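Local coordinates for Rod shape-determining protein (MreC) (Helicobacter pylori, PDB 5LP5) that probably scaffolds the cell-wall elongation machinery that determines cell shape, forming a complex with penicillin-binding protein 2, at residues Lys124-Val129 with Val241-Val246. Residues are numbered along the deposited sequence; the frame is centred on the assembly and turned at random.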
ATOM      1  N   LYS C 124      12.697  27.866  14.145  1.00 35.87           N
ATOM      2  CA  LYS C 124      11.917  26.838  14.797  1.00 31.87           C
ATOM      3  C   LYS C 124      10.463  27.161  14.551  1.00 30.39           C
ATOM      4  O   LYS C 124      10.068  28.331  14.628  1.00 31.93           O
ATOM      5  CB  LYS C 124      12.186  26.800  16.291  1.00 30.85           C
ATOM      6  CG  LYS C 124      11.530  25.611  16.976  1.00 28.52           C
ATOM      7  CD  LYS C 124      11.701  25.661  18.482  1.00 27.08           C
ATOM      8  CE  LYS C 124      10.882  24.564  19.137  1.00 25.02           C
ATOM      9  NZ  LYS C 124      11.018  24.535  20.587  1.00 24.50           N
ATOM     10  N   ILE C 125       9.678  26.139  14.239  1.00 28.29           N
ATOM     11  CA  ILE C 125       8.264  26.324  13.974  1.00 27.27           C
ATOM     12  C   ILE C 125       7.434  26.131  15.241  1.00 27.64           C
ATOM     13  O   ILE C 125       7.401  25.039  15.808  1.00 27.99           O
ATOM     14  CB  ILE C 125       7.764  25.323  12.926  1.00 26.86           C
ATOM     15  CG1 ILE C 125       8.527  25.480  11.620  1.00 28.13           C
ATOM     16  CG2 ILE C 125       6.281  25.501  12.691  1.00 25.31           C
ATOM     17  CD1 ILE C 125       8.499  24.231  10.768  1.00 28.49           C
ATOM     18  N   TYR C 126       6.760  27.195  15.664  1.00 28.18           N
ATOM     19  CA  TYR C 126       5.926  27.193  16.857  1.00 28.87           C
ATOM     20  C   TYR C 126       4.463  27.086  16.479  1.00 28.68           C
ATOM     21  O   TYR C 126       4.090  27.417  15.374  1.00 31.54           O
ATOM     22  CB  TYR C 126       6.155  28.481  17.662  1.00 29.68           C
ATOM     23  CG  TYR C 126       7.566  28.635  18.183  1.00 30.32           C
ATOM     24  CD1 TYR C 126       7.985  27.962  19.324  1.00 31.04           C
ATOM     25  CD2 TYR C 126       8.494  29.428  17.520  1.00 31.29           C
ATOM     26  CE1 TYR C 126       9.284  28.088  19.797  1.00 32.23           C
ATOM     27  CE2 TYR C 126       9.791  29.562  17.992  1.00 32.22           C
ATOM     28  CZ  TYR C 126      10.185  28.888  19.132  1.00 32.59           C
ATOM     29  OH  TYR C 126      11.465  28.992  19.622  1.00 33.22           O
ATOM     30  N   GLY C 127       3.647  26.602  17.406  1.00 28.52           N
ATOM     31  CA  GLY C 127       2.204  26.502  17.192  1.00 27.72           C
ATOM     32  C   GLY C 127       1.513  27.717  17.772  1.00 26.61           C
ATOM     33  O   GLY C 127       1.985  28.305  18.737  1.00 25.83           O
ATOM     34  N   LEU C 128       0.396  28.100  17.161  1.00 26.08           N
ATOM     35  CA  LEU C 128      -0.467  29.174  17.659  1.00 25.82           C
ATOM     36  C   LEU C 128      -1.834  28.639  18.089  1.00 26.78           C
ATOM     37  O   LEU C 128      -2.483  27.896  17.361  1.00 25.63           O
ATOM     38  CB  LEU C 128      -0.654  30.270  16.611  1.00 25.17           C
ATOM     39  CG  LEU C 128       0.592  31.128  16.266  1.00 24.57           C
ATOM     40  CD1 LEU C 128       0.272  32.122  15.164  1.00 24.03           C
ATOM     41  CD2 LEU C 128       1.067  31.839  17.525  1.00 24.48           C
ATOM     42  N   VAL C 129      -2.257  29.041  19.283  1.00 29.00           N
ATOM     43  CA  VAL C 129      -3.494  28.587  19.898  1.00 30.43           C
ATOM     44  C   VAL C 129      -4.271  29.811  20.352  1.00 31.63           C
ATOM     45  O   VAL C 129      -3.674  30.749  20.870  1.00 32.14           O
ATOM     46  CB  VAL C 129      -3.172  27.702  21.131  1.00 31.11           C
ATOM     47  CG1 VAL C 129      -4.432  27.258  21.855  1.00 31.96           C
ATOM     48  CG2 VAL C 129      -2.400  26.481  20.694  1.00 30.95           C
ATOM     49  N   VAL C 241      -4.017  35.177  22.127  1.00 32.92           N
ATOM     50  CA  VAL C 241      -3.256  34.159  21.416  1.00 31.39           C
ATOM     51  C   VAL C 241      -2.026  33.736  22.195  1.00 31.00           C
ATOM     52  O   VAL C 241      -1.315  34.581  22.731  1.00 31.30           O
ATOM     53  CB  VAL C 241      -2.819  34.644  20.027  1.00 30.94           C
ATOM     54  CG1 VAL C 241      -1.940  33.604  19.334  1.00 30.08           C
ATOM     55  CG2 VAL C 241      -4.036  34.983  19.177  1.00 30.94           C
ATOM     56  N   PHE C 242      -1.796  32.421  22.242  1.00 30.00           N
ATOM     57  CA  PHE C 242      -0.662  31.830  22.941  1.00 30.57           C
ATOM     58  C   PHE C 242       0.258  31.083  21.964  1.00 29.33           C
ATOM     59  O   PHE C 242      -0.206  30.377  21.081  1.00 28.98           O
ATOM     60  CB  PHE C 242      -1.175  30.856  24.002  1.00 30.74           C
ATOM     61  CG  PHE C 242      -1.893  31.518  25.138  1.00 31.93           C
ATOM     62  CD1 PHE C 242      -1.206  31.904  26.270  1.00 33.58           C
ATOM     63  CD2 PHE C 242      -3.254  31.712  25.099  1.00 32.88           C
ATOM     64  CE1 PHE C 242      -1.859  32.506  27.331  1.00 34.52           C
ATOM     65  CE2 PHE C 242      -3.924  32.320  26.157  1.00 33.80           C
ATOM     66  CZ  PHE C 242      -3.222  32.717  27.274  1.00 34.58           C
ATOM     67  N   LEU C 243       1.560  31.210  22.167  1.00 28.63           N
ATOM     68  CA  LEU C 243       2.558  30.521  21.357  1.00 27.81           C
ATOM     69  C   LEU C 243       2.916  29.198  21.978  1.00 27.16           C
ATOM     70  O   LEU C 243       3.203  29.116  23.177  1.00 29.50           O
ATOM     71  CB  LEU C 243       3.823  31.370  21.273  1.00 29.15           C
ATOM     72  CG  LEU C 243       4.901  30.927  20.292  1.00 29.64           C
ATOM     73  CD1 LEU C 243       4.552  31.310  18.866  1.00 29.46           C
ATOM     74  CD2 LEU C 243       6.194  31.660  20.630  1.00 31.59           C
ATOM     75  N   SER C 244       2.945  28.148  21.172  1.00 26.41           N
ATOM     76  CA  SER C 244       3.234  26.805  21.681  1.00 26.52           C
ATOM     77  C   SER C 244       4.679  26.396  21.473  1.00 26.40           C
ATOM     78  O   SER C 244       5.072  26.127  20.351  1.00 26.47           O
ATOM     79  CB  SER C 244       2.337  25.784  21.001  1.00 26.23           C
ATOM     80  OG  SER C 244       2.785  24.486  21.336  1.00 27.07           O
ATOM     81  N   ASP C 245       5.442  26.326  22.568  1.00 27.59           N
ATOM     82  CA  ASP C 245       6.871  25.995  22.544  1.00 28.85           C
ATOM     83  C   ASP C 245       7.098  24.597  23.138  1.00 30.36           C
ATOM     84  O   ASP C 245       7.081  24.443  24.367  1.00 32.49           O
ATOM     85  CB  ASP C 245       7.658  27.055  23.331  1.00 30.30           C
ATOM     86  CG  ASP C 245       9.202  26.861  23.239  1.00 31.93           C
ATOM     87  OD1 ASP C 245       9.683  25.848  22.757  1.00 32.08           O
ATOM     88  OD2 ASP C 245       9.977  27.718  23.641  1.00 33.30           O
ATOM     89  N   VAL C 246       7.312  23.599  22.279  1.00 31.80           N
ATOM     90  CA  VAL C 246       7.545  22.208  22.722  1.00 34.52           C
ATOM     91  C   VAL C 246       9.045  21.982  22.805  1.00 38.96           C
ATOM     92  O   VAL C 246       9.741  22.177  21.819  1.00 39.93           O
ATOM     93  CB  VAL C 246       6.959  21.198  21.713  1.00 32.58           C
ATOM     94  CG1 VAL C 246       7.359  19.788  22.066  1.00 33.11           C
ATOM     95  CG2 VAL C 246       5.443  21.296  21.640  1.00 30.95           C
TER
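Strand 125-129 pairs antiparallel with strand 241-246, in the wall of the first of the two beta barrels of the chain. G127 and S244 form one hydrogen-bonded pair: S244 N donates to G127 O, while the return bond from G127 N to S244 O is weak (3.3 Å). V129 and F242 form the next such pair. F242 N donates an almost straight hydrogen bond to V129 O (2.9 Å). V129 N donates the return bond to F242 O. Between them L128 faces L243 as a non-hydrogen-bonded pair, and L128 CD2 lies 3.8 Å from L243 CD1. L128 CD2 also touches V241 CG1.

The Y126 ring lies between L243 CD2 over one face and K124 CG over the other, both offset toward the rim. S244 O sits at its edge, in plane. The D245 carboxylate runs alongside the ring, the two planes 80° apart. Y126 OH is hydrogen-bonded to E121 N, and S244 OG to I203 O.

K124 is fully extended, CG anti to the backbone N (chi1 -172°), which carries NZ across to the other strand. K124 NZ makes a salt bridge to D245 OD1 (2.9 Å), on the syn side but somewhat out of the carboxylate plane. K124 NZ also donates a hydrogen bond to V246 O (3.0 Å), from above the carbonyl plane.

Strand 134-141 continues the sheet beyond 125-129, and strand 93-103 beyond 241-246. The last strand of the chain thus returns to the first barrel, an antiparallel closure consistent with the MreC double-barrel fold.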